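Local atomic coordinates of DNA polymerase (Bacillus phage phi29, PDB entry 2PYJ), a protein that copies the phage genome by protein-primed, strand-displacing DNA synthesis with high processivity and fidelity, and proofreads with a 3'-5' exonuclease. Residues S551-P556 with D569-I574; L126-K131 with K379-L384; R289-L294 with G321-L326. The protein carries 2 engineered substitutions. All coordinates share one frame; numbering follows the deposited sequence.

Contact 1 (S551-P556 with D569-I574); sequences SRKMKP and DDTFTI. With EDO (1,2-ethanediol), chain B; nucleotides of chain C; nucleotides of chain A.
Four backbone hydrogen bonds zip Ser551-Pro556 to Asp569-Ile574, the open ends of the antiparallel hairpin 551-561/564-573 in the thumb region near the C terminus. Arg552 and Phe572 exchange one pair, Lys555 and Asp570 the other; the shortest runs from Asp570 N to Lys555 O at 2.7 Å. Between the pairs the register slips by one residue: Met554 and Lys555 both face Asp570, a classic beta bulge, and Lys553 beside it centres an inverse gamma turn.

Hydroxyl groups form a short chain on the face of Ser551 and Thr573. Ser551 OG, swung to the side of its carbonyl carbon (chi1 -172°), comes within 2.7 Å of Thr573 OG1 and donates to it, and Thr573 OG1 in turn donates to OP1 of DA11 of chain C, also at 2.7 Å. Thr571 OG1 donates to the same OP1 at 2.7 Å; its chi1 of 54° wedges the hydroxyl between N and carbonyl carbon while CG2 lies against Lys553 CB, 3.8 Å away.

On the face of Lys555 and Phe572 the contacts are with aliphatic carbons and the ring edge. The Lys555 chain runs out extended and obliquely across Phe572, and its NZ ends near the ring plane, 4.0 Å from CD1 at the edge. There a water joins Lys555 NZ to Thr571 O, and Gly532 O takes a further hydrogen bond from the ammonium. Phe572 CE1 rests 3.5 Å from C5' of DC10 of chain C, while helix 535-538 covers part of this face through Ile537. Arg552 turns away to Glu540.

The backbone ladder thus presents two threonine hydroxyls to one phosphate oxygen and ring carbons to the neighbouring sugar. These contacts involve the DNA backbone, not its bases, consistent with a sequence-independent grip.

Contact 2 (L126-K131 with K379-L384); sequences LPFPVK and KQLAKL. With DGT (2'-deoxyguanosine-5'-triphosphate), chain T; EDO (1,2-ethanediol), chain D.
Phe128 and Leu381 are brought together by similar first torsions: chi1 of -43° in Phe128 and -84° in Leu381 sets each CG anti to its carbonyl carbon, and the ring and the isobutyl group meet obliquely. Phe128 follows an inverse gamma turn centred on Pro127, closed by Phe128 N to Leu126 O, and Pro129 holds the N-cap position of helix 130-137. This loop of the exonuclease region abuts helix 376-393 of the polymerisation region, one of the fingers helices of this family B polymerase.

Leu381 CG lies in the plane of the Phe128 ring at its edge, 3.7 Å from CE1. Pro127 CG sits over one face of the same ring, offset toward the rim, and also touches Leu384 CD2 at 4.1 Å. Pro127 CD lies across from Leu381 CD2, and Leu126 CD2 adds a looser contact with Leu381 CD1 at 4.3 Å. Leu381 and Leu384, one helical turn apart, share Pro127, and Leu126 and Leu381 both continue onto Phe137 of helix 130-137.

Gln380 brings the polar component. Its OE1 comes obliquely to the Phe128 ring, 3.0 Å from CE2, with ring and amide planes 57° apart; that oxygen is also hydrogen-bonded by Lys132 NZ. Phe128 O accepts from His61, a residue that interacts with the primer terminal protein.

No hydrogen bond spans the two segments; apart from the Gln380 oxygen at the ring, the contacts are between carbons. Other side chains of the same helix serve the nucleotide. Leu384, probably involved in positioning the templating nucleotide, packs on a cytosine base of the DNA. Lys383 runs straight out to the incoming dGTP, its NZ bonding O1A at 3.0 Å and O1G of the gamma-phosphate at 2.7 Å.

Contact 3 (R289-L294 with G321-L326); sequences RCEFEL and GEIADL
Cys290 and Ala324 form the hydrogen-bonded pair of a short antiparallel match between strands 283-294 and 324-329: Cys290 N gives to Ala324 O at 2.9 Å and Ala324 N gives to Cys290 O at 2.8 Å. Arg289 and Asp325 are the adjoining non-hydrogen-bonded pair, where Arg289 CA also approaches Ala324 O. Before Ala324, residues Gly321-Ile323 are loop. Strand 340-356 pairs with the other edge of 283-294, so strand 283-294 is paired on both sides.

A salt bridge reinforces the non-hydrogen-bonded pair. The side chains of Arg289 and Asp325 run alongside one another, and a bend at chi3 (-77°) turns the guanidinium so that NH1 reaches Asp325 OD2 at 3.2 Å. OD2 lies in the guanidinium plane, but NH1 approaches from above the carboxylate plane, and the two planes stand 69° apart. Each group has a second partner: Glu346 pairs with Arg289 NE, and His287 bonds Asp325 OD1.

Carbon contacts flank the pair: Ile323 packs on the methylenes of Arg289 and Glu291, its CG2 3.7 Å from Arg289 CB and its CD1 3.8 Å from Glu291 CG. The Ala324 methyl sits at the edge of the Phe292 ring, 3.6 Å from CE2. Tyr340 meets that ring at a steep angle.

One water stitches the loop end: it donates to Glu291 OE2 at 2.6 Å and to Glu322 O, and accepts from Gly321 N.

The loop and second strand probably belong to TPR1, an insertion found in protein-primed family B polymerases. Between these segments there are two backbone bonds; Phe292 goes on to bond Ser319. A salt bridge with further polar partners lies at one end and a water bridge at the other, consistent with both helping to hold the two-residue match.

The three contacts lie far apart and share no helix or sheet. Centres of contacts 1 and 2 are about 27 Å apart, those of contacts 1 and 3 about 39 Å, and the centres of contacts 2 and 3 about 43 Å apart. Along the chain, contact 3 falls between the two segments of contact 2, whereas contact 1 comes last, near the C terminus. Contact 2 joins the exonuclease region to helix 376-393 of the polymerisation region, beside the incoming nucleotide; contact 3 pairs strands 283-294 and 324-329 inside the polymerisation region, away from the annotated sites; contact 1 forms a separate two-stranded hairpin that meets the DNA backbone.

Contact 1 (S551-P556 with D569-I574)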
loop_
_atom_site.group_PDB
_atom_site.type_symbol
_atom_site.label_atom_id
_atom_site.label_comp_id
_atom_site.label_asym_id
_atom_site.label_seq_id
_atom_site.Cartn_x
_atom_site.Cartn_y
_atom_site.Cartn_z
ATOM N N SER G 551 23.330 -12.876 -1.112
ATOM C CA SER G 551 22.347 -13.595 -0.253
ATOM C C SER G 551 22.714 -13.492 1.222
ATOM O O SER G 551 23.874 -13.602 1.578
ATOM C CB SER G 551 22.237 -15.073 -0.637
ATOM O OG SER G 551 21.161 -15.713 0.058
ATOM N N ARG G 552 21.706 -13.256 2.064
ATOM C CA ARG G 552 21.877 -13.173 3.518
ATOM C C ARG G 552 20.705 -13.875 4.185
ATOM O O ARG G 552 19.561 -13.632 3.825
ATOM C CB ARG G 552 21.929 -11.712 4.000
ATOM C CG ARG G 552 23.092 -10.894 3.488
ATOM C CD ARG G 552 24.379 -11.391 4.070
ATOM N NE ARG G 552 25.524 -10.549 3.797
ATOM C CZ ARG G 552 26.227 -10.573 2.661
ATOM N NH1 ARG G 552 25.856 -11.343 1.645
ATOM N NH2 ARG G 552 27.279 -9.791 2.528
ATOM N N LYS G 553 20.995 -14.745 5.149
ATOM C CA LYS G 553 19.945 -15.410 5.951
ATOM C C LYS G 553 19.603 -14.563 7.185
ATOM O O LYS G 553 19.886 -14.933 8.320
ATOM C CB LYS G 553 20.376 -16.822 6.366
ATOM C CG LYS G 553 19.248 -17.682 6.915
ATOM C CD LYS G 553 19.707 -19.104 6.985
ATOM C CE LYS G 553 18.777 -19.979 7.757
ATOM N NZ LYS G 553 19.425 -21.319 7.895
ATOM N N MET G 554 19.002 -13.417 6.933
ATOM C CA MET G 554 18.779 -12.410 7.963
ATOM C C MET G 554 17.455 -11.686 7.746
ATOM O O MET G 554 17.261 -10.610 8.263
ATOM C CB MET G 554 19.923 -11.396 7.960
ATOM C CG MET G 554 21.301 -11.995 8.202
ATOM S SD MET G 554 22.613 -10.813 7.915
ATOM C CE MET G 554 24.093 -11.824 8.066
ATOM N N LYS G 555 16.558 -12.295 6.973
ATOM C CA LYS G 555 15.257 -11.703 6.673
ATOM C C LYS G 555 14.229 -12.284 7.639
ATOM O O LYS G 555 13.990 -13.484 7.613
ATOM C CB LYS G 555 14.855 -12.013 5.232
ATOM C CG LYS G 555 13.453 -11.516 4.854
ATOM C CD LYS G 555 13.316 -11.359 3.352
ATOM C CE LYS G 555 11.889 -11.044 2.945
ATOM N NZ LYS G 555 11.761 -10.719 1.493
ATOM N N PRO G 556 13.633 -11.438 8.511
ATOM C CA PRO G 556 12.634 -11.970 9.437
ATOM C C PRO G 556 11.403 -12.487 8.684
ATOM O O PRO G 556 10.906 -11.811 7.776
ATOM C CB PRO G 556 12.268 -10.758 10.309
ATOM C CG PRO G 556 13.370 -9.765 10.090
ATOM C CD PRO G 556 13.827 -9.992 8.688
ATOM N N ASP G 569 14.518 -16.456 10.924
ATOM C CA ASP G 569 15.313 -15.876 9.817
ATOM C C ASP G 569 15.278 -16.726 8.553
ATOM O O ASP G 569 15.538 -17.924 8.570
ATOM C CB ASP G 569 16.759 -15.577 10.245
ATOM C CG ASP G 569 16.880 -14.265 11.026
ATOM O OD1 ASP G 569 16.142 -13.299 10.715
ATOM O OD2 ASP G 569 17.712 -14.201 11.945
ATOM N N ASP G 570 14.930 -16.057 7.467
ATOM C CA ASP G 570 14.811 -16.617 6.123
ATOM C C ASP G 570 15.936 -15.975 5.291
ATOM O O ASP G 570 16.585 -15.061 5.761
ATOM C CB ASP G 570 13.429 -16.196 5.575
ATOM C CG ASP G 570 13.011 -16.942 4.322
ATOM O OD1 ASP G 570 13.630 -17.953 3.960
ATOM O OD2 ASP G 570 12.028 -16.490 3.687
ATOM N N THR G 571 16.152 -16.447 4.064
ATOM C CA THR G 571 17.084 -15.793 3.150
ATOM C C THR G 571 16.393 -14.757 2.253
ATOM O O THR G 571 15.189 -14.830 2.012
ATOM C CB THR G 571 17.820 -16.810 2.226
ATOM O OG1 THR G 571 16.856 -17.620 1.534
ATOM C CG2 THR G 571 18.780 -17.691 3.025
ATOM N N PHE G 572 17.179 -13.778 1.805
ATOM C CA PHE G 572 16.873 -12.955 0.628
ATOM C C PHE G 572 18.110 -13.019 -0.285
ATOM O O PHE G 572 19.219 -12.668 0.122
ATOM C CB PHE G 572 16.600 -11.499 0.975
ATOM C CG PHE G 572 16.342 -10.618 -0.247
ATOM C CD1 PHE G 572 15.048 -10.419 -0.712
ATOM C CD2 PHE G 572 17.398 -10.004 -0.930
ATOM C CE1 PHE G 572 14.796 -9.612 -1.828
ATOM C CE2 PHE G 572 17.154 -9.202 -2.046
ATOM C CZ PHE G 572 15.852 -9.013 -2.496
ATOM N N THR G 573 17.881 -13.451 -1.510
ATOM C CA THR G 573 18.910 -13.638 -2.497
ATOM C C THR G 573 18.526 -12.830 -3.724
ATOM O O THR G 573 17.403 -12.944 -4.222
ATOM C CB THR G 573 18.989 -15.131 -2.893
ATOM O OG1 THR G 573 19.185 -15.933 -1.720
ATOM C CG2 THR G 573 20.123 -15.394 -3.895
ATOM N N ILE G 574 19.455 -12.020 -4.221
ATOM C CA ILE G 574 19.258 -11.356 -5.515
ATOM C C ILE G 574 19.451 -12.401 -6.602
ATOM O O ILE G 574 20.579 -12.724 -6.991
ATOM C CB ILE G 574 20.204 -10.166 -5.739
ATOM C CG1 ILE G 574 20.063 -9.157 -4.581
ATOM C CG2 ILE G 574 19.872 -9.488 -7.105
ATOM C CD1 ILE G 574 21.009 -7.949 -4.638
HETATM C C1 EDO B . 25.954 -14.393 -1.015
HETATM O O1 EDO B . 26.155 -13.008 -0.694
HETATM C C2 EDO B . 26.939 -15.184 -0.228
HETATM O O2 EDO B . 27.951 -14.271 0.221
ATOM P P DA C 11 15.599 -16.458 -1.795
ATOM O OP1 DA C 11 16.691 -16.394 -0.839
ATOM O OP2 DA C 11 15.862 -17.007 -3.144
ATOM O "O5'" DA C 11 14.365 -17.309 -1.175
ATOM C "C5'" DA C 11 13.835 -17.043 0.118
ATOM C "C4'" DA C 11 12.853 -18.133 0.524
ATOM O "O4'" DA C 11 11.576 -17.787 -0.066
ATOM C "C3'" DA C 11 13.189 -19.563 0.052
ATOM O "O3'" DA C 11 12.873 -20.529 1.043
ATOM C "C2'" DA C 11 12.303 -19.734 -1.171
ATOM C "C1'" DA C 11 11.082 -18.919 -0.738
ATOM N N9 DA C 11 10.201 -18.511 -1.829
ATOM C C8 DA C 11 10.535 -18.073 -3.080
ATOM N N7 DA C 11 9.503 -17.812 -3.841
ATOM C C5 DA C 11 8.408 -18.079 -3.023
ATOM C C6 DA C 11 7.013 -17.998 -3.230
ATOM N N6 DA C 11 6.439 -17.591 -4.382
ATOM N N1 DA C 11 6.217 -18.356 -2.200
ATOM C C2 DA C 11 6.763 -18.761 -1.047
ATOM N N3 DA C 11 8.056 -18.876 -0.739
ATOM C C4 DA C 11 8.826 -18.513 -1.780
ATOM P P DC C 10 14.265 -12.188 -6.756
ATOM O OP1 DC C 10 15.705 -11.953 -6.799
ATOM O OP2 DC C 10 13.650 -13.019 -7.813
ATOM O "O5'" DC C 10 13.854 -12.817 -5.334
ATOM C "C5'" DC C 10 14.340 -12.220 -4.131
ATOM C "C4'" DC C 10 14.010 -13.114 -2.960
ATOM O "O4'" DC C 10 12.575 -13.058 -2.782
ATOM C "C3'" DC C 10 14.378 -14.582 -3.141
ATOM O "O3'" DC C 10 14.964 -15.035 -1.918
ATOM C "C2'" DC C 10 13.048 -15.266 -3.471
ATOM C "C1'" DC C 10 12.042 -14.377 -2.751
ATOM N N1 DC C 10 10.679 -14.344 -3.371
ATOM C C2 DC C 10 9.528 -14.597 -2.587
ATOM O O2 DC C 10 9.629 -14.854 -1.396
ATOM N N3 DC C 10 8.320 -14.555 -3.184
ATOM C C4 DC C 10 8.196 -14.281 -4.487
ATOM N N4 DC C 10 6.979 -14.271 -5.016
ATOM C C5 DC C 10 9.341 -14.031 -5.311
ATOM C C6 DC C 10 10.538 -14.064 -4.708
ATOM P P DT A 7 5.260 -9.106 5.733
ATOM O OP1 DT A 7 5.537 -8.666 7.104
ATOM O OP2 DT A 7 3.963 -8.825 5.111
ATOM O "O5'" DT A 7 6.396 -8.533 4.768
ATOM C "C5'" DT A 7 7.764 -8.787 5.078
ATOM C "C4'" DT A 7 8.712 -8.420 3.968
ATOM O "O4'" DT A 7 8.463 -9.257 2.817
ATOM C "C3'" DT A 7 8.646 -6.988 3.446
ATOM O "O3'" DT A 7 9.443 -6.158 4.242
ATOM C "C2'" DT A 7 9.253 -7.140 2.058
ATOM C "C1'" DT A 7 8.704 -8.480 1.642
ATOM N N1 DT A 7 7.445 -8.418 0.811
ATOM C C2 DT A 7 7.581 -8.124 -0.530
ATOM O O2 DT A 7 8.651 -7.896 -1.066
ATOM N N3 DT A 7 6.404 -8.111 -1.232
ATOM C C4 DT A 7 5.143 -8.354 -0.754
ATOM O O4 DT A 7 4.176 -8.330 -1.494
ATOM C C5 DT A 7 5.045 -8.636 0.658
ATOM C C7 DT A 7 3.708 -8.914 1.284
ATOM C C6 DT A 7 6.185 -8.660 1.370
HETATM O O HOH W 1 13.143 -13.390 0.705
#

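Contact 2 (L126-K131 with K379-L384)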
loop_
_atom_site.group_PDB
_atom_site.type_symbol
_atom_site.label_atom_id
_atom_site.label_comp_id
_atom_site.label_asym_id
_atom_site.label_seq_id
_atom_site.Cartn_x
_atom_site.Cartn_y
_atom_site.Cartn_z
ATOM N N LEU G 126 -3.189 4.036 11.410
ATOM C CA LEU G 126 -1.921 4.665 11.791
ATOM C C LEU G 126 -0.757 3.731 11.443
ATOM O O LEU G 126 -0.182 3.065 12.328
ATOM C CB LEU G 126 -1.914 4.961 13.285
ATOM C CG LEU G 126 -3.018 5.854 13.866
ATOM C CD1 LEU G 126 -3.143 5.630 15.378
ATOM C CD2 LEU G 126 -2.765 7.318 13.552
ATOM N N PRO G 127 -0.405 3.654 10.152
ATOM C CA PRO G 127 0.586 2.674 9.693
ATOM C C PRO G 127 2.047 3.088 9.967
ATOM O O PRO G 127 2.842 3.208 9.040
ATOM C CB PRO G 127 0.306 2.600 8.191
ATOM C CG PRO G 127 -0.153 3.960 7.850
ATOM C CD PRO G 127 -0.923 4.466 9.036
ATOM N N PHE G 128 2.373 3.269 11.246
ATOM C CA PHE G 128 3.705 3.684 11.701
ATOM C C PHE G 128 4.023 2.918 12.982
ATOM O O PHE G 128 3.097 2.438 13.655
ATOM C CB PHE G 128 3.720 5.194 11.997
ATOM C CG PHE G 128 3.004 6.024 10.961
ATOM C CD1 PHE G 128 1.726 6.521 11.206
ATOM C CD2 PHE G 128 3.592 6.280 9.733
ATOM C CE1 PHE G 128 1.058 7.271 10.240
ATOM C CE2 PHE G 128 2.920 7.042 8.766
ATOM C CZ PHE G 128 1.653 7.522 9.028
ATOM N N PRO G 129 5.321 2.797 13.340
ATOM C CA PRO G 129 5.644 2.296 14.690
ATOM C C PRO G 129 5.116 3.203 15.809
ATOM O O PRO G 129 4.938 4.417 15.608
ATOM C CB PRO G 129 7.181 2.280 14.700
ATOM C CG PRO G 129 7.565 2.219 13.256
ATOM C CD PRO G 129 6.539 3.043 12.554
ATOM N N VAL G 130 4.886 2.611 16.982
ATOM C CA VAL G 130 4.346 3.343 18.130
ATOM C C VAL G 130 5.189 4.558 18.509
ATOM O O VAL G 130 4.642 5.617 18.812
ATOM C CB VAL G 130 4.140 2.415 19.382
ATOM C CG1 VAL G 130 3.711 3.232 20.585
ATOM C CG2 VAL G 130 3.097 1.358 19.091
ATOM N N LYS G 131 6.515 4.410 18.496
ATOM C CA LYS G 131 7.399 5.507 18.870
ATOM C C LYS G 131 7.315 6.679 17.878
ATOM O O LYS G 131 7.408 7.839 18.280
ATOM C CB LYS G 131 8.843 5.031 19.033
ATOM C CG LYS G 131 9.036 4.138 20.267
ATOM C CD LYS G 131 10.308 4.438 21.031
ATOM C CE LYS G 131 10.256 3.799 22.429
ATOM N NZ LYS G 131 11.307 4.309 23.310
ATOM N N LYS G 379 2.163 14.254 7.555
ATOM C CA LYS G 379 2.322 14.415 6.115
ATOM C C LYS G 379 2.018 13.111 5.381
ATOM O O LYS G 379 1.257 13.087 4.405
ATOM C CB LYS G 379 3.746 14.881 5.790
ATOM C CG LYS G 379 4.026 15.028 4.294
ATOM C CD LYS G 379 5.526 14.960 3.997
ATOM C CE LYS G 379 6.092 16.276 3.562
ATOM N NZ LYS G 379 6.123 16.393 2.067
ATOM N N GLN G 380 2.624 12.024 5.857
ATOM C CA GLN G 380 2.412 10.695 5.280
ATOM C C GLN G 380 0.947 10.244 5.314
ATOM O O GLN G 380 0.498 9.518 4.426
ATOM C CB GLN G 380 3.295 9.661 5.998
ATOM C CG GLN G 380 4.790 9.842 5.720
ATOM C CD GLN G 380 5.695 9.272 6.818
ATOM O OE1 GLN G 380 5.371 8.272 7.448
ATOM N NE2 GLN G 380 6.836 9.919 7.042
ATOM N N LEU G 381 0.212 10.653 6.346
ATOM C CA LEU G 381 -1.214 10.314 6.442
ATOM C C LEU G 381 -2.014 11.053 5.373
ATOM O O LEU G 381 -2.873 10.471 4.730
ATOM C CB LEU G 381 -1.772 10.592 7.855
ATOM C CG LEU G 381 -1.546 9.451 8.876
ATOM C CD1 LEU G 381 -1.806 9.896 10.311
ATOM C CD2 LEU G 381 -2.398 8.208 8.527
ATOM N N ALA G 382 -1.710 12.337 5.195
ATOM C CA ALA G 382 -2.354 13.188 4.159
ATOM C C ALA G 382 -2.108 12.616 2.766
ATOM O O ALA G 382 -3.017 12.531 1.939
ATOM C CB ALA G 382 -1.812 14.590 4.262
ATOM N N LYS G 383 -0.860 12.220 2.516
ATOM C CA LYS G 383 -0.468 11.514 1.288
ATOM C C LYS G 383 -1.304 10.246 1.068
ATOM O O LYS G 383 -1.762 9.976 -0.044
ATOM C CB LYS G 383 1.030 11.170 1.345
ATOM C CG LYS G 383 1.529 10.232 0.244
ATOM C CD LYS G 383 3.035 10.127 0.287
ATOM C CE LYS G 383 3.551 9.017 -0.594
ATOM N NZ LYS G 383 5.037 9.160 -0.800
ATOM N N LEU G 384 -1.502 9.477 2.143
ATOM C CA LEU G 384 -2.287 8.260 2.087
ATOM C C LEU G 384 -3.778 8.536 1.805
ATOM O O LEU G 384 -4.414 7.775 1.087
ATOM C CB LEU G 384 -2.117 7.443 3.385
ATOM C CG LEU G 384 -2.852 6.102 3.535
ATOM C CD1 LEU G 384 -2.550 5.147 2.396
ATOM C CD2 LEU G 384 -2.513 5.460 4.888
HETATM P PG DGT T . 5.259 12.359 -2.937
HETATM O O1G DGT T . 5.511 11.736 -1.587
HETATM O O2G DGT T . 5.097 13.851 -2.836
HETATM O O3G DGT T . 6.100 11.888 -4.154
HETATM O O3B DGT T . 3.768 11.803 -3.255
HETATM P PB DGT T . 3.390 10.649 -4.331
HETATM O O1B DGT T . 1.901 10.440 -4.219
HETATM O O2B DGT T . 4.114 10.907 -5.658
HETATM O O3A DGT T . 4.036 9.307 -3.683
HETATM P PA DGT T . 5.163 8.403 -4.397
HETATM O O1A DGT T . 5.717 7.528 -3.260
HETATM O O2A DGT T . 6.100 9.257 -5.306
HETATM O "O5'" DGT T . 4.269 7.395 -5.244
HETATM C "C5'" DGT T . 3.910 7.659 -6.584
HETATM C "C4'" DGT T . 2.515 7.152 -6.841
HETATM O "O4'" DGT T . 2.401 5.721 -6.619
HETATM C "C3'" DGT T . 1.426 7.791 -5.982
HETATM O "O3'" DGT T . 1.005 9.095 -6.425
HETATM C "C2'" DGT T . 0.328 6.775 -6.146
HETATM C "C1'" DGT T . 1.097 5.448 -6.134
HETATM N N9 DGT T . 1.146 5.070 -4.713
HETATM C C8 DGT T . 2.153 5.262 -3.820
HETATM N N7 DGT T . 1.766 4.810 -2.596
HETATM C C5 DGT T . 0.516 4.338 -2.717
HETATM C C6 DGT T . -0.483 3.721 -1.827
HETATM O O6 DGT T . -0.250 3.516 -0.620
HETATM N N1 DGT T . -1.669 3.393 -2.337
HETATM C C2 DGT T . -1.990 3.593 -3.630
HETATM N N2 DGT T . -3.213 3.214 -4.044
HETATM N N3 DGT T . -1.111 4.158 -4.519
HETATM C C4 DGT T . 0.118 4.535 -4.101
HETATM C C1 EDO D . 5.238 7.155 3.227
HETATM O O1 EDO D . 3.841 7.283 2.945
HETATM C C2 EDO D . 6.045 7.801 2.104
HETATM O O2 EDO D . 5.764 9.200 2.030
#

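Contact 3 (R289-L294 with G321-L326)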
loop_
_atom_site.group_PDB
_atom_site.type_symbol
_atom_site.label_atom_id
_atom_site.label_comp_id
_atom_site.label_asym_id
_atom_site.label_seq_id
_atom_site.Cartn_x
_atom_site.Cartn_y
_atom_site.Cartn_z
ATOM N N ARG G 289 -6.098 -6.696 -31.201
ATOM C CA ARG G 289 -5.034 -7.664 -31.412
ATOM C C ARG G 289 -4.098 -7.064 -32.459
ATOM O O ARG G 289 -4.560 -6.544 -33.474
ATOM C CB ARG G 289 -5.590 -9.006 -31.881
ATOM C CG ARG G 289 -6.144 -9.881 -30.745
ATOM C CD ARG G 289 -6.614 -11.247 -31.255
ATOM N NE ARG G 289 -7.916 -11.168 -31.922
ATOM C CZ ARG G 289 -9.101 -11.298 -31.315
ATOM N NH1 ARG G 289 -9.180 -11.527 -30.004
ATOM N NH2 ARG G 289 -10.221 -11.201 -32.026
ATOM N N CYS G 290 -2.790 -7.104 -32.192
ATOM C CA CYS G 290 -1.800 -6.543 -33.111
ATOM C C CYS G 290 -0.426 -7.183 -32.960
ATOM O O CYS G 290 -0.192 -8.017 -32.072
ATOM C CB CYS G 290 -1.673 -5.018 -32.896
ATOM S SG CYS G 290 -0.851 -4.547 -31.326
ATOM N N GLU G 291 0.469 -6.802 -33.863
ATOM C CA GLU G 291 1.906 -7.028 -33.705
ATOM C C GLU G 291 2.559 -5.661 -33.658
ATOM O O GLU G 291 1.961 -4.688 -34.104
ATOM C CB GLU G 291 2.441 -7.870 -34.850
ATOM C CG GLU G 291 1.670 -9.169 -35.011
ATOM C CD GLU G 291 2.251 -10.074 -36.044
ATOM O OE1 GLU G 291 1.590 -10.282 -37.073
ATOM O OE2 GLU G 291 3.363 -10.582 -35.834
ATOM N N PHE G 292 3.760 -5.568 -33.095
ATOM C CA PHE G 292 4.422 -4.265 -32.948
ATOM C C PHE G 292 5.938 -4.352 -32.961
ATOM O O PHE G 292 6.505 -5.390 -32.671
ATOM C CB PHE G 292 3.945 -3.533 -31.674
ATOM C CG PHE G 292 4.121 -4.342 -30.402
ATOM C CD1 PHE G 292 5.351 -4.364 -29.737
ATOM C CD2 PHE G 292 3.051 -5.076 -29.871
ATOM C CE1 PHE G 292 5.513 -5.111 -28.569
ATOM C CE2 PHE G 292 3.209 -5.816 -28.717
ATOM C CZ PHE G 292 4.442 -5.837 -28.066
ATOM N N GLU G 293 6.572 -3.235 -33.322
ATOM C CA GLU G 293 8.020 -3.067 -33.258
ATOM C C GLU G 293 8.318 -1.685 -32.707
ATOM O O GLU G 293 7.750 -0.700 -33.178
ATOM C CB GLU G 293 8.654 -3.197 -34.652
ATOM C CG GLU G 293 8.650 -4.607 -35.224
ATOM C CD GLU G 293 9.526 -5.580 -34.450
ATOM O OE1 GLU G 293 10.513 -5.145 -33.813
ATOM O OE2 GLU G 293 9.232 -6.789 -34.496
ATOM N N LEU G 294 9.211 -1.613 -31.719
ATOM C CA LEU G 294 9.646 -0.335 -31.129
ATOM C C LEU G 294 10.315 0.562 -32.164
ATOM O O LEU G 294 11.162 0.094 -32.929
ATOM C CB LEU G 294 10.642 -0.592 -29.993
ATOM C CG LEU G 294 11.057 0.593 -29.121
ATOM C CD1 LEU G 294 9.869 1.166 -28.350
ATOM C CD2 LEU G 294 12.156 0.162 -28.157
ATOM N N GLY G 321 6.672 -12.209 -33.127
ATOM C CA GLY G 321 5.968 -13.239 -33.885
ATOM C C GLY G 321 4.705 -13.816 -33.239
ATOM O O GLY G 321 4.048 -14.686 -33.824
ATOM N N GLU G 322 4.355 -13.343 -32.049
ATOM C CA GLU G 322 3.059 -13.668 -31.454
ATOM C C GLU G 322 2.122 -12.455 -31.549
ATOM O O GLU G 322 2.584 -11.320 -31.729
ATOM C CB GLU G 322 3.225 -14.112 -29.997
ATOM C CG GLU G 322 4.182 -15.294 -29.799
ATOM C CD GLU G 322 3.713 -16.565 -30.459
ATOM O OE1 GLU G 322 2.481 -16.804 -30.526
ATOM O OE2 GLU G 322 4.572 -17.348 -30.916
ATOM N N ILE G 323 0.813 -12.706 -31.435
ATOM C CA ILE G 323 -0.202 -11.637 -31.523
ATOM C C ILE G 323 -0.518 -11.095 -30.136
ATOM O O ILE G 323 -0.968 -11.848 -29.251
ATOM C CB ILE G 323 -1.533 -12.133 -32.176
ATOM C CG1 ILE G 323 -1.265 -12.952 -33.450
ATOM C CG2 ILE G 323 -2.503 -10.942 -32.441
ATOM C CD1 ILE G 323 -0.448 -12.233 -34.513
ATOM N N ALA G 324 -0.271 -9.803 -29.931
ATOM C CA ALA G 324 -0.579 -9.166 -28.663
ATOM C C ALA G 324 -2.062 -8.845 -28.605
ATOM O O ALA G 324 -2.599 -8.152 -29.477
ATOM C CB ALA G 324 0.254 -7.910 -28.471
ATOM N N ASP G 325 -2.713 -9.357 -27.565
ATOM C CA ASP G 325 -4.144 -9.212 -27.378
ATOM C C ASP G 325 -4.364 -8.289 -26.183
ATOM O O ASP G 325 -4.224 -8.705 -25.034
ATOM C CB ASP G 325 -4.786 -10.603 -27.160
ATOM C CG ASP G 325 -6.309 -10.564 -27.190
ATOM O OD1 ASP G 325 -6.906 -9.622 -26.635
ATOM O OD2 ASP G 325 -6.907 -11.485 -27.766
ATOM N N LEU G 326 -4.729 -7.036 -26.467
ATOM C CA LEU G 326 -4.658 -5.957 -25.475
ATOM C C LEU G 326 -5.948 -5.162 -25.344
ATOM O O LEU G 326 -6.610 -4.871 -26.346
ATOM C CB LEU G 326 -3.520 -4.991 -25.845
ATOM C CG LEU G 326 -2.159 -5.623 -26.158
ATOM C CD1 LEU G 326 -1.216 -4.603 -26.797
ATOM C CD2 LEU G 326 -1.541 -6.237 -24.913
HETATM O O HOH W 2 4.853 -10.284 -33.730
#